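Local coordinates for protein tricorn protease (Thermoplasma acidophilum, PDB 1K32) that cleaves peptides as a multidomain serine protease, probably breaking down further the fragments released by the proteasome, at residues N119-T124 and C135-V139; D142-F146 and G790-Y796; R164-R168 and Y1009-L1015. One frame throughout, in Å; residues are numbered along the deposited sequence.

Contact 1: residues N119-T124 and C135-V139; sequences NLIIST and CLYRV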
ATOM      1  N   ASN A 119     -34.272 -43.051 -51.569  1.00 25.67           N
ATOM      2  CA  ASN A 119     -33.654 -42.541 -50.350  1.00 25.50           C
ATOM      3  C   ASN A 119     -32.460 -41.653 -50.641  1.00 23.01           C
ATOM      4  O   ASN A 119     -31.683 -41.908 -51.565  1.00 21.33           O
ATOM      5  CB  ASN A 119     -33.203 -43.687 -49.446  1.00 27.72           C
ATOM      6  CG  ASN A 119     -34.332 -44.631 -49.110  1.00 30.60           C
ATOM      7  OD1 ASN A 119     -34.297 -45.808 -49.466  1.00 33.58           O
ATOM      8  ND2 ASN A 119     -35.347 -44.120 -48.428  1.00 33.82           N
ATOM      9  N   LEU A 120     -32.317 -40.609 -49.835  1.00 21.37           N
ATOM     10  CA  LEU A 120     -31.210 -39.679 -49.982  1.00 21.08           C
ATOM     11  C   LEU A 120     -29.872 -40.315 -49.607  1.00 21.36           C
ATOM     12  O   LEU A 120     -29.761 -40.988 -48.586  1.00 17.39           O
ATOM     13  CB  LEU A 120     -31.433 -38.460 -49.096  1.00 23.18           C
ATOM     14  CG  LEU A 120     -30.282 -37.452 -49.021  1.00 23.83           C
ATOM     15  CD1 LEU A 120     -29.996 -36.900 -50.408  1.00 21.85           C
ATOM     16  CD2 LEU A 120     -30.654 -36.324 -48.061  1.00 22.30           C
ATOM     17  N   ILE A 121     -28.871 -40.115 -50.463  1.00 21.58           N
ATOM     18  CA  ILE A 121     -27.516 -40.585 -50.198  1.00 19.81           C
ATOM     19  C   ILE A 121     -26.700 -39.305 -50.081  1.00 19.37           C
ATOM     20  O   ILE A 121     -26.766 -38.440 -50.960  1.00 17.35           O
ATOM     21  CB  ILE A 121     -26.911 -41.421 -51.356  1.00 20.13           C
ATOM     22  CG1 ILE A 121     -27.809 -42.623 -51.674  1.00 21.04           C
ATOM     23  CG2 ILE A 121     -25.506 -41.896 -50.943  1.00 17.87           C
ATOM     24  CD1 ILE A 121     -28.007 -43.558 -50.488  1.00 24.87           C
ATOM     25  N   ILE A 122     -25.948 -39.178 -48.996  1.00 20.07           N
ATOM     26  CA  ILE A 122     -25.134 -38.001 -48.790  1.00 18.49           C
ATOM     27  C   ILE A 122     -23.670 -38.349 -48.812  1.00 19.37           C
ATOM     28  O   ILE A 122     -23.288 -39.502 -48.616  1.00 18.11           O
ATOM     29  CB  ILE A 122     -25.440 -37.283 -47.442  1.00 18.53           C
ATOM     30  CG1 ILE A 122     -25.200 -38.221 -46.260  1.00 17.25           C
ATOM     31  CG2 ILE A 122     -26.854 -36.745 -47.453  1.00 16.15           C
ATOM     32  CD1 ILE A 122     -25.391 -37.524 -44.902  1.00 19.13           C
ATOM     33  N   SER A 123     -22.857 -37.332 -49.071  1.00 18.76           N
ATOM     34  CA  SER A 123     -21.421 -37.492 -49.116  1.00 20.59           C
ATOM     35  C   SER A 123     -20.871 -36.589 -48.034  1.00 20.54           C
ATOM     36  O   SER A 123     -21.199 -35.407 -47.997  1.00 20.84           O
ATOM     37  CB  SER A 123     -20.894 -37.061 -50.472  1.00 21.29           C
ATOM     38  OG  SER A 123     -19.497 -36.989 -50.452  1.00 23.48           O
ATOM     39  N   THR A 124     -20.052 -37.139 -47.138  1.00 20.84           N
ATOM     40  CA  THR A 124     -19.492 -36.320 -46.071  1.00 20.80           C
ATOM     41  C   THR A 124     -18.272 -36.904 -45.370  1.00 21.12           C
ATOM     42  O   THR A 124     -18.130 -38.126 -45.213  1.00 19.43           O
ATOM     43  CB  THR A 124     -20.571 -35.973 -45.000  1.00 18.54           C
ATOM     44  OG1 THR A 124     -19.995 -35.124 -44.009  1.00 18.64           O
ATOM     45  CG2 THR A 124     -21.094 -37.234 -44.322  1.00 20.29           C
ATOM     46  N   CYS A 135     -17.190 -39.797 -47.358  1.00 21.65           N
ATOM     47  CA  CYS A 135     -17.857 -41.084 -47.479  1.00 23.68           C
ATOM     48  C   CYS A 135     -19.348 -40.988 -47.767  1.00 22.03           C
ATOM     49  O   CYS A 135     -19.972 -39.978 -47.475  1.00 21.55           O
ATOM     50  CB  CYS A 135     -17.619 -41.895 -46.197  1.00 24.14           C
ATOM     51  SG  CYS A 135     -15.863 -42.259 -45.943  1.00 33.87           S
ATOM     52  N   LEU A 136     -19.905 -42.053 -48.344  1.00 22.68           N
ATOM     53  CA  LEU A 136     -21.331 -42.119 -48.678  1.00 20.91           C
ATOM     54  C   LEU A 136     -22.164 -42.785 -47.585  1.00 22.15           C
ATOM     55  O   LEU A 136     -21.765 -43.807 -47.022  1.00 22.68           O
ATOM     56  CB  LEU A 136     -21.534 -42.897 -49.976  1.00 19.28           C
ATOM     57  CG  LEU A 136     -20.849 -42.313 -51.214  1.00 21.15           C
ATOM     58  CD1 LEU A 136     -21.100 -43.212 -52.405  1.00 17.72           C
ATOM     59  CD2 LEU A 136     -21.376 -40.902 -51.469  1.00 19.03           C
ATOM     60  N   TYR A 137     -23.328 -42.205 -47.305  1.00 21.72           N
ATOM     61  CA  TYR A 137     -24.238 -42.740 -46.302  1.00 22.80           C
ATOM     62  C   TYR A 137     -25.679 -42.611 -46.797  1.00 24.16           C
ATOM     63  O   TYR A 137     -26.039 -41.618 -47.436  1.00 23.81           O
ATOM     64  CB  TYR A 137     -24.127 -41.953 -44.988  1.00 25.04           C
ATOM     65  CG  TYR A 137     -22.754 -41.914 -44.365  1.00 25.01           C
ATOM     66  CD1 TYR A 137     -22.431 -42.754 -43.297  1.00 25.24           C
ATOM     67  CD2 TYR A 137     -21.779 -41.024 -44.829  1.00 25.82           C
ATOM     68  CE1 TYR A 137     -21.176 -42.706 -42.700  1.00 23.76           C
ATOM     69  CE2 TYR A 137     -20.519 -40.968 -44.240  1.00 25.30           C
ATOM     70  CZ  TYR A 137     -20.228 -41.809 -43.175  1.00 25.74           C
ATOM     71  OH  TYR A 137     -19.002 -41.739 -42.575  1.00 23.25           O
ATOM     72  N   ARG A 138     -26.501 -43.619 -46.518  1.00 22.22           N
ATOM     73  CA  ARG A 138     -27.908 -43.541 -46.883  1.00 21.79           C
ATOM     74  C   ARG A 138     -28.548 -42.886 -45.668  1.00 21.14           C
ATOM     75  O   ARG A 138     -28.281 -43.293 -44.544  1.00 20.03           O
ATOM     76  CB  ARG A 138     -28.531 -44.921 -47.088  1.00 21.73           C
ATOM     77  CG  ARG A 138     -30.033 -44.828 -47.302  1.00 22.71           C
ATOM     78  CD  ARG A 138     -30.679 -46.136 -47.734  1.00 28.33           C
ATOM     79  NE  ARG A 138     -30.579 -47.177 -46.713  1.00 29.35           N
ATOM     80  CZ  ARG A 138     -29.596 -48.062 -46.659  1.00 29.39           C
ATOM     81  NH1 ARG A 138     -29.571 -48.975 -45.701  1.00 29.49           N
ATOM     82  NH2 ARG A 138     -28.645 -48.040 -47.582  1.00 32.13           N
ATOM     83  N   VAL A 139     -29.375 -41.870 -45.888  1.00 19.71           N
ATOM     84  CA  VAL A 139     -30.010 -41.185 -44.778  1.00 19.95           C
ATOM     85  C   VAL A 139     -31.322 -41.870 -44.393  1.00 22.21           C
ATOM     86  O   VAL A 139     -32.105 -42.275 -45.259  1.00 21.56           O
ATOM     87  CB  VAL A 139     -30.302 -39.710 -45.120  1.00 20.64           C
ATOM     88  CG1 VAL A 139     -30.916 -39.010 -43.901  1.00 17.57           C
ATOM     89  CG2 VAL A 139     -29.006 -39.011 -45.564  1.00 16.12           C
TER
HETATM   90  O   HOH W   1     -33.765 -40.381 -47.319  1.00 31.10           O
HETATM   91  O   HOH W   2     -18.105 -39.143 -42.684  1.00 22.33           O
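The carbonyl oxygen of Tyr137 takes two contacts from consecutive residues: Ile122 N donates a hydrogen bond to Tyr137 O at 2.9 Å, and Ile121 CA, in the residue before, brings its hydrogen to the same Tyr137 O at 3.3 Å. Tyr137 N answers to Ile122 O, closing a hydrogen-bonded antiparallel pair. Two residues on, toward the open end of the hairpin, Val139 N meets Leu120 O at 2.9 Å in an almost straight bond (175° at the hydrogen). Toward the turn, Thr124 N gives a sound bond to Cys135 O, while the return bond from Cys135 N to Thr124 O is weak. That same Thr124 O is the acceptor of a water which also bonds Tyr137 OH, so the phenol is tied back to the partner strand; Gln128 is its other mate. These two strands are the middle pair of a four-stranded antiparallel sheet, a blade of a beta propeller, flanked by 110-114 and 145-148. On the face carrying Ile122, Tyr137 and Thr124, Val139, two residues along from Tyr137, packs its CG2 3.7 Å from Ile122 CG2 and also touches Leu120 CG. Ile122 CG1 stands between backbone N and carbonyl carbon (chi1 59°), which brings CD1 close to Val139 CG2 at 4.0 Å. Trimming Ile122 to an alanine would remove both branches and would probably open a gap beside Val139 CG2 and the CB of Tyr137. Thr124 CG2 approaches the Tyr137 ring crosswise, 3.8 Å from CE2. On the opposite face, Ile121 CD1 presses on Arg138 CB at 3.7 Å, and Leu136 CD2 reaches Ser123 CB. Ser123 OG itself is bonded to Ala154 O.

Contact 2: residues D142-F146 and G790-Y796; sequences DGINF and GAGSNIY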
ATOM      1  N   ASP A 142     -35.026 -38.905 -41.722  1.00 26.33           N
ATOM      2  CA  ASP A 142     -34.607 -37.515 -41.719  1.00 25.51           C
ATOM      3  C   ASP A 142     -33.384 -37.221 -40.854  1.00 25.08           C
ATOM      4  O   ASP A 142     -33.356 -36.218 -40.141  1.00 25.18           O
ATOM      5  CB  ASP A 142     -35.767 -36.631 -41.265  1.00 28.40           C
ATOM      6  CG  ASP A 142     -36.979 -36.745 -42.173  1.00 30.16           C
ATOM      7  OD1 ASP A 142     -38.038 -36.200 -41.803  1.00 31.16           O
ATOM      8  OD2 ASP A 142     -36.876 -37.377 -43.249  1.00 29.23           O
ATOM      9  N   GLY A 143     -32.374 -38.087 -40.908  1.00 22.92           N
ATOM     10  CA  GLY A 143     -31.173 -37.841 -40.124  1.00 23.06           C
ATOM     11  C   GLY A 143     -31.040 -38.550 -38.783  1.00 22.64           C
ATOM     12  O   GLY A 143     -30.053 -38.354 -38.090  1.00 22.40           O
ATOM     13  N   ILE A 144     -32.015 -39.375 -38.410  1.00 24.03           N
ATOM     14  CA  ILE A 144     -31.934 -40.090 -37.131  1.00 25.77           C
ATOM     15  C   ILE A 144     -30.778 -41.083 -37.161  1.00 24.20           C
ATOM     16  O   ILE A 144     -30.115 -41.322 -36.150  1.00 22.56           O
ATOM     17  CB  ILE A 144     -33.239 -40.895 -36.814  1.00 27.98           C
ATOM     18  CG1 ILE A 144     -34.434 -39.948 -36.641  1.00 29.81           C
ATOM     19  CG2 ILE A 144     -33.037 -41.750 -35.543  1.00 26.06           C
ATOM     20  CD1 ILE A 144     -34.398 -39.080 -35.384  1.00 30.99           C
ATOM     21  N   ASN A 145     -30.536 -41.650 -38.334  1.00 24.37           N
ATOM     22  CA  ASN A 145     -29.486 -42.644 -38.494  1.00 25.43           C
ATOM     23  C   ASN A 145     -28.837 -42.544 -39.874  1.00 25.14           C
ATOM     24  O   ASN A 145     -29.479 -42.154 -40.848  1.00 26.63           O
ATOM     25  CB  ASN A 145     -30.090 -44.045 -38.288  1.00 26.12           C
ATOM     26  CG  ASN A 145     -29.058 -45.159 -38.376  1.00 28.78           C
ATOM     27  OD1 ASN A 145     -28.102 -45.208 -37.596  1.00 28.57           O
ATOM     28  ND2 ASN A 145     -29.252 -46.069 -39.326  1.00 27.57           N
ATOM     29  N   PHE A 146     -27.556 -42.878 -39.955  1.00 23.28           N
ATOM     30  CA  PHE A 146     -26.851 -42.829 -41.232  1.00 23.60           C
ATOM     31  C   PHE A 146     -26.201 -44.179 -41.450  1.00 24.04           C
ATOM     32  O   PHE A 146     -25.487 -44.689 -40.583  1.00 24.63           O
ATOM     33  CB  PHE A 146     -25.783 -41.731 -41.243  1.00 21.31           C
ATOM     34  CG  PHE A 146     -26.330 -40.356 -41.033  1.00 22.14           C
ATOM     35  CD1 PHE A 146     -26.623 -39.899 -39.750  1.00 21.29           C
ATOM     36  CD2 PHE A 146     -26.602 -39.528 -42.120  1.00 20.14           C
ATOM     37  CE1 PHE A 146     -27.180 -38.635 -39.559  1.00 21.36           C
ATOM     38  CE2 PHE A 146     -27.158 -38.271 -41.938  1.00 19.23           C
ATOM     39  CZ  PHE A 146     -27.449 -37.816 -40.662  1.00 17.82           C
ATOM     40  N   GLY A 790     -33.049 -41.700 -29.240  1.00 29.68           N
ATOM     41  CA  GLY A 790     -33.263 -43.000 -29.843  1.00 29.06           C
ATOM     42  C   GLY A 790     -34.116 -42.919 -31.090  1.00 30.06           C
ATOM     43  O   GLY A 790     -34.081 -41.915 -31.796  1.00 29.64           O
ATOM     44  N   ALA A 791     -34.894 -43.972 -31.344  1.00 30.96           N
ATOM     45  CA  ALA A 791     -35.744 -44.060 -32.534  1.00 33.06           C
ATOM     46  C   ALA A 791     -36.520 -42.801 -32.919  1.00 34.06           C
ATOM     47  O   ALA A 791     -36.697 -42.516 -34.102  1.00 35.51           O
ATOM     48  CB  ALA A 791     -36.703 -45.233 -32.397  1.00 34.48           C
ATOM     49  N   GLY A 792     -37.003 -42.055 -31.934  1.00 34.94           N
ATOM     50  CA  GLY A 792     -37.739 -40.849 -32.264  1.00 34.29           C
ATOM     51  C   GLY A 792     -37.061 -39.598 -31.748  1.00 34.50           C
ATOM     52  O   GLY A 792     -37.686 -38.535 -31.666  1.00 35.43           O
ATOM     53  N   SER A 793     -35.776 -39.712 -31.421  1.00 31.85           N
ATOM     54  CA  SER A 793     -35.041 -38.581 -30.872  1.00 29.73           C
ATOM     55  C   SER A 793     -33.611 -38.536 -31.405  1.00 27.53           C
ATOM     56  O   SER A 793     -32.720 -39.228 -30.901  1.00 25.93           O
ATOM     57  CB  SER A 793     -35.043 -38.682 -29.343  1.00 28.64           C
ATOM     58  OG  SER A 793     -34.749 -37.442 -28.735  1.00 29.81           O
ATOM     59  N   ASN A 794     -33.417 -37.712 -32.432  1.00 25.82           N
ATOM     60  CA  ASN A 794     -32.124 -37.527 -33.094  1.00 23.75           C
ATOM     61  C   ASN A 794     -31.012 -37.189 -32.103  1.00 20.28           C
ATOM     62  O   ASN A 794     -30.970 -36.085 -31.570  1.00 20.79           O
ATOM     63  CB  ASN A 794     -32.238 -36.393 -34.122  1.00 24.52           C
ATOM     64  CG  ASN A 794     -31.010 -36.280 -35.010  1.00 25.52           C
ATOM     65  OD1 ASN A 794     -29.895 -36.581 -34.592  1.00 24.54           O
ATOM     66  ND2 ASN A 794     -31.215 -35.833 -36.241  1.00 25.70           N
ATOM     67  N   ILE A 795     -30.108 -38.131 -31.862  1.00 19.40           N
ATOM     68  CA  ILE A 795     -29.013 -37.884 -30.933  1.00 19.70           C
ATOM     69  C   ILE A 795     -28.043 -36.783 -31.424  1.00 18.64           C
ATOM     70  O   ILE A 795     -27.484 -36.034 -30.616  1.00 19.21           O
ATOM     71  CB  ILE A 795     -28.236 -39.189 -30.633  1.00 20.14           C
ATOM     72  CG1 ILE A 795     -27.289 -38.958 -29.450  1.00 22.24           C
ATOM     73  CG2 ILE A 795     -27.489 -39.663 -31.869  1.00 20.89           C
ATOM     74  CD1 ILE A 795     -26.500 -40.191 -29.030  1.00 22.89           C
ATOM     75  N   TYR A 796     -27.871 -36.665 -32.738  1.00 18.35           N
ATOM     76  CA  TYR A 796     -26.975 -35.650 -33.299  1.00 21.29           C
ATOM     77  C   TYR A 796     -27.437 -34.220 -32.980  1.00 21.80           C
ATOM     78  O   TYR A 796     -26.624 -33.365 -32.624  1.00 23.61           O
ATOM     79  CB  TYR A 796     -26.841 -35.851 -34.818  1.00 20.80           C
ATOM     80  CG  TYR A 796     -26.327 -37.235 -35.171  1.00 20.98           C
ATOM     81  CD1 TYR A 796     -24.993 -37.584 -34.936  1.00 21.74           C
ATOM     82  CD2 TYR A 796     -27.186 -38.217 -35.669  1.00 20.41           C
ATOM     83  CE1 TYR A 796     -24.524 -38.879 -35.185  1.00 20.99           C
ATOM     84  CE2 TYR A 796     -26.731 -39.524 -35.921  1.00 19.50           C
ATOM     85  CZ  TYR A 796     -25.396 -39.845 -35.674  1.00 20.99           C
ATOM     86  OH  TYR A 796     -24.925 -41.125 -35.901  1.00 20.38           O
TER
HETATM   87  O   HOH W   3     -28.967 -35.783 -38.096  1.00 22.32           O
HETATM   88  O   HOH W   4     -26.090 -43.084 -37.634  1.00 22.18           O
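Phe146 turns the edge of its ring toward the face of Tyr796 in an offset edge-to-face pair, centroids 5.5 Å apart and planes 75° to each other. The two side chains run antiparallel alongside each other, with Phe146 CE1 at 3.8 Å from Tyr796 CE2. A water joins the same two residues by their polar atoms, accepting from Phe146 N and bonding Tyr796 OH. Ile144 packs against the loop before the helix: although its CB points away, chi1 and chi2 of -64° and -70° fold the chain back, so that CD1 lies 3.4 Å from Asn794 N and 3.7 Å from Asn794 CB. A second water accepts from Asn794 ND2 (2.9 Å) and donates to Gly143 O (2.8 Å). Asn794 is the N-cap of the helix that follows; its OD1 accepts a weak bond from Tyr796 N and another hydrogen bond from Arg797 N. A classic beta bulge puts Ile144 and Asn145 opposite the single residue Glu140, and Ile144 O is bonded by Tyr750 OH. The contact thus sets the start of helix 795-800, in the PDZ region, against strand 145-148 at the edge of the propeller blade, with strand 135-140 next to it.

Contact 3: residues R164-R168 and Y1009-L1015; sequences RVIGR and YAPHDYL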
ATOM      1  N   ARG A 164     -24.389 -49.576 -59.288  1.00 32.31           N
ATOM      2  CA  ARG A 164     -23.951 -48.285 -58.785  1.00 30.13           C
ATOM      3  C   ARG A 164     -22.871 -47.646 -59.656  1.00 27.33           C
ATOM      4  O   ARG A 164     -21.931 -48.314 -60.080  1.00 25.58           O
ATOM      5  CB  ARG A 164     -23.420 -48.441 -57.358  1.00 30.72           C
ATOM      6  CG  ARG A 164     -24.345 -49.237 -56.419  1.00 35.88           C
ATOM      7  CD  ARG A 164     -23.947 -49.056 -54.957  1.00 37.58           C
ATOM      8  NE  ARG A 164     -23.827 -50.308 -54.213  1.00 41.59           N
ATOM      9  CZ  ARG A 164     -23.098 -51.341 -54.612  1.00 42.38           C
ATOM     10  NH1 ARG A 164     -23.029 -52.441 -53.880  1.00 41.24           N
ATOM     11  NH2 ARG A 164     -22.449 -51.279 -55.761  1.00 46.07           N
ATOM     12  N   VAL A 165     -23.028 -46.351 -59.921  1.00 25.97           N
ATOM     13  CA  VAL A 165     -22.055 -45.587 -60.706  1.00 23.99           C
ATOM     14  C   VAL A 165     -21.452 -44.590 -59.717  1.00 24.18           C
ATOM     15  O   VAL A 165     -22.169 -43.832 -59.064  1.00 21.39           O
ATOM     16  CB  VAL A 165     -22.710 -44.818 -61.872  1.00 23.28           C
ATOM     17  CG1 VAL A 165     -21.623 -44.138 -62.708  1.00 21.44           C
ATOM     18  CG2 VAL A 165     -23.511 -45.769 -62.747  1.00 22.51           C
ATOM     19  N   ILE A 166     -20.133 -44.599 -59.602  1.00 22.42           N
ATOM     20  CA  ILE A 166     -19.490 -43.729 -58.641  1.00 22.96           C
ATOM     21  C   ILE A 166     -18.592 -42.671 -59.244  1.00 23.16           C
ATOM     22  O   ILE A 166     -17.708 -42.956 -60.046  1.00 20.42           O
ATOM     23  CB  ILE A 166     -18.714 -44.576 -57.613  1.00 23.58           C
ATOM     24  CG1 ILE A 166     -19.727 -45.414 -56.811  1.00 22.99           C
ATOM     25  CG2 ILE A 166     -17.861 -43.686 -56.711  1.00 22.11           C
ATOM     26  CD1 ILE A 166     -19.129 -46.455 -55.911  1.00 27.87           C
ATOM     27  N   GLY A 167     -18.868 -41.433 -58.856  1.00 23.21           N
ATOM     28  CA  GLY A 167     -18.072 -40.318 -59.314  1.00 21.76           C
ATOM     29  C   GLY A 167     -17.128 -39.943 -58.186  1.00 22.14           C
ATOM     30  O   GLY A 167     -17.565 -39.669 -57.055  1.00 20.56           O
ATOM     31  N   ARG A 168     -15.835 -39.963 -58.485  1.00 20.11           N
ATOM     32  CA  ARG A 168     -14.808 -39.615 -57.517  1.00 20.56           C
ATOM     33  C   ARG A 168     -14.236 -38.253 -57.866  1.00 19.97           C
ATOM     34  O   ARG A 168     -13.841 -38.036 -59.005  1.00 19.44           O
ATOM     35  CB  ARG A 168     -13.680 -40.645 -57.540  1.00 21.81           C
ATOM     36  CG  ARG A 168     -14.039 -41.962 -56.885  1.00 23.24           C
ATOM     37  CD  ARG A 168     -12.897 -42.952 -56.974  1.00 21.51           C
ATOM     38  NE  ARG A 168     -13.075 -44.020 -56.000  1.00 20.12           N
ATOM     39  CZ  ARG A 168     -12.179 -44.966 -55.725  1.00 22.59           C
ATOM     40  NH1 ARG A 168     -12.466 -45.873 -54.792  1.00 19.19           N
ATOM     41  NH2 ARG A 168     -11.013 -45.021 -56.382  1.00 19.59           N
ATOM     42  N   TYR A1009      -7.178 -48.035 -55.176  1.00 28.38           N
ATOM     43  CA  TYR A1009      -7.940 -48.365 -53.987  1.00 26.26           C
ATOM     44  C   TYR A1009      -9.373 -48.315 -54.524  1.00 25.81           C
ATOM     45  O   TYR A1009     -10.052 -47.302 -54.417  1.00 24.50           O
ATOM     46  CB  TYR A1009      -7.727 -47.305 -52.907  1.00 27.11           C
ATOM     47  CG  TYR A1009      -8.050 -47.762 -51.495  1.00 26.80           C
ATOM     48  CD1 TYR A1009      -9.138 -48.594 -51.233  1.00 24.77           C
ATOM     49  CD2 TYR A1009      -7.286 -47.316 -50.415  1.00 27.74           C
ATOM     50  CE1 TYR A1009      -9.461 -48.966 -49.924  1.00 23.66           C
ATOM     51  CE2 TYR A1009      -7.595 -47.677 -49.114  1.00 25.65           C
ATOM     52  CZ  TYR A1009      -8.680 -48.497 -48.874  1.00 24.56           C
ATOM     53  OH  TYR A1009      -8.983 -48.814 -47.576  1.00 22.20           O
ATOM     54  N   ALA A1010      -9.813 -49.419 -55.123  1.00 25.96           N
ATOM     55  CA  ALA A1010     -11.142 -49.514 -55.721  1.00 24.64           C
ATOM     56  C   ALA A1010     -12.301 -49.545 -54.723  1.00 24.90           C
ATOM     57  O   ALA A1010     -12.113 -49.854 -53.550  1.00 22.80           O
ATOM     58  CB  ALA A1010     -11.200 -50.730 -56.609  1.00 24.03           C
ATOM     59  N   PRO A1011     -13.526 -49.234 -55.193  1.00 25.23           N
ATOM     60  CA  PRO A1011     -14.698 -49.240 -54.314  1.00 26.20           C
ATOM     61  C   PRO A1011     -14.880 -50.597 -53.645  1.00 26.90           C
ATOM     62  O   PRO A1011     -15.198 -50.669 -52.463  1.00 27.89           O
ATOM     63  CB  PRO A1011     -15.846 -48.898 -55.265  1.00 25.56           C
ATOM     64  CG  PRO A1011     -15.183 -48.009 -56.273  1.00 25.48           C
ATOM     65  CD  PRO A1011     -13.893 -48.766 -56.541  1.00 25.77           C
ATOM     66  N   HIS A1012     -14.660 -51.673 -54.398  1.00 27.53           N
ATOM     67  CA  HIS A1012     -14.813 -53.008 -53.840  1.00 27.76           C
ATOM     68  C   HIS A1012     -13.763 -53.306 -52.782  1.00 27.24           C
ATOM     69  O   HIS A1012     -13.942 -54.202 -51.957  1.00 25.53           O
ATOM     70  CB  HIS A1012     -14.814 -54.078 -54.952  1.00 28.95           C
ATOM     71  CG  HIS A1012     -13.740 -53.904 -55.981  1.00 30.90           C
ATOM     72  ND1 HIS A1012     -12.429 -54.275 -55.765  1.00 30.59           N
ATOM     73  CD2 HIS A1012     -13.789 -53.418 -57.245  1.00 30.00           C
ATOM     74  CE1 HIS A1012     -11.719 -54.026 -56.851  1.00 30.57           C
ATOM     75  NE2 HIS A1012     -12.520 -53.506 -57.764  1.00 29.08           N
ATOM     76  N   ASP A1013     -12.668 -52.546 -52.791  1.00 28.04           N
ATOM     77  CA  ASP A1013     -11.625 -52.726 -51.782  1.00 26.49           C
ATOM     78  C   ASP A1013     -12.190 -52.177 -50.477  1.00 25.54           C
ATOM     79  O   ASP A1013     -12.045 -52.787 -49.423  1.00 26.05           O
ATOM     80  CB  ASP A1013     -10.351 -51.970 -52.175  1.00 27.44           C
ATOM     81  CG  ASP A1013      -9.582 -52.663 -53.284  1.00 30.51           C
ATOM     82  OD1 ASP A1013      -9.149 -51.988 -54.241  1.00 30.47           O
ATOM     83  OD2 ASP A1013      -9.403 -53.893 -53.195  1.00 33.06           O
ATOM     84  N   TYR A1014     -12.844 -51.022 -50.555  1.00 24.38           N
ATOM     85  CA  TYR A1014     -13.453 -50.428 -49.368  1.00 25.24           C
ATOM     86  C   TYR A1014     -14.580 -51.322 -48.871  1.00 25.62           C
ATOM     87  O   TYR A1014     -14.758 -51.478 -47.673  1.00 25.86           O
ATOM     88  CB  TYR A1014     -14.017 -49.040 -49.666  1.00 23.24           C
ATOM     89  CG  TYR A1014     -12.962 -47.984 -49.878  1.00 24.24           C
ATOM     90  CD1 TYR A1014     -12.571 -47.608 -51.162  1.00 22.51           C
ATOM     91  CD2 TYR A1014     -12.361 -47.352 -48.792  1.00 22.76           C
ATOM     92  CE1 TYR A1014     -11.607 -46.622 -51.352  1.00 25.34           C
ATOM     93  CE2 TYR A1014     -11.394 -46.366 -48.973  1.00 23.71           C
ATOM     94  CZ  TYR A1014     -11.028 -46.009 -50.248  1.00 22.03           C
ATOM     95  OH  TYR A1014     -10.102 -45.021 -50.426  1.00 25.58           O
ATOM     96  N   LEU A1015     -15.338 -51.904 -49.798  1.00 27.15           N
ATOM     97  CA  LEU A1015     -16.435 -52.792 -49.434  1.00 29.89           C
ATOM     98  C   LEU A1015     -15.932 -53.998 -48.652  1.00 30.17           C
ATOM     99  O   LEU A1015     -16.560 -54.409 -47.688  1.00 30.43           O
ATOM    100  CB  LEU A1015     -17.178 -53.288 -50.681  1.00 29.08           C
ATOM    101  CG  LEU A1015     -18.347 -52.457 -51.203  1.00 30.04           C
ATOM    102  CD1 LEU A1015     -18.984 -53.180 -52.392  1.00 27.65           C
ATOM    103  CD2 LEU A1015     -19.376 -52.249 -50.094  1.00 28.77           C
TER
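Both terminal nitrogens of Arg168 converge on one acceptor, the carbonyl oxygen of Tyr1009. Arg168 NH1 bonds Tyr1009 O at 2.8 Å and lies in the carbonyl plane; Arg168 NH2 reaches the same Tyr1009 O at 3.2 Å from above that plane, 43° out of it. The oxygen sits near the plane of the guanidinium. This reach depends on a straight chain: CG is anti to the carbonyl carbon (chi1 -74°), and from there to NE the arginine is fully extended, carrying its head from the strand to the residue just before the helix N-cap. The head is lodged there among several neighbours. NH1 comes to the edge of the Tyr1014 ring, 3.6 Å from CE1, and to Pro1011 CD at 3.7 Å, while Trp188 adds a cation-pi contact. The Tyr1014 ring in turn has CE1 of Tyr1009 over its centre, so the two rings lie against each other beside the bonded carbonyl. Ala1010, the N-cap, gives its N to Asp1013 OD1 at 2.8 Å, on the anti lone pair, which ties down the first turn of the helix. Ile166 adds a smaller apolar touch: its CD1 meets Pro1011 CB at 4.1 Å. Arg164 merely brushes Leu1015 with NH1, its NH2 being in a salt bridge with Glu190. Helix 1011-1015 therefore packs against the second to fourth strands of a propeller blade, 163-168, 186-192 and 195-200, Pro1011 touching Trp188 and Phe196, while helix 1020-1032 packs against Tyr1009 and Asp1013.

In the fold
Contact 1 is the buried one, made within a single blade by backbone bonds and aliphatic packing; contacts 2 and 3 are partly buried and join propeller blades to parts of the chain hundreds of residues later. Contacts 1 and 2 share a sheet, strands 135-140 and 145-148 being neighbours, and touch directly where Ile122 CD1 packs 3.5 Å from Phe146 CE2. Contact 3 uses the sheet that follows in sequence; its centre lies about 14 Å from that of contact 1 and about 27 Å from that of contact 2. The interdomain pair differ in chemistry: an aromatic pair and bridging waters in contact 2, an arginine on a carbonyl in contact 3.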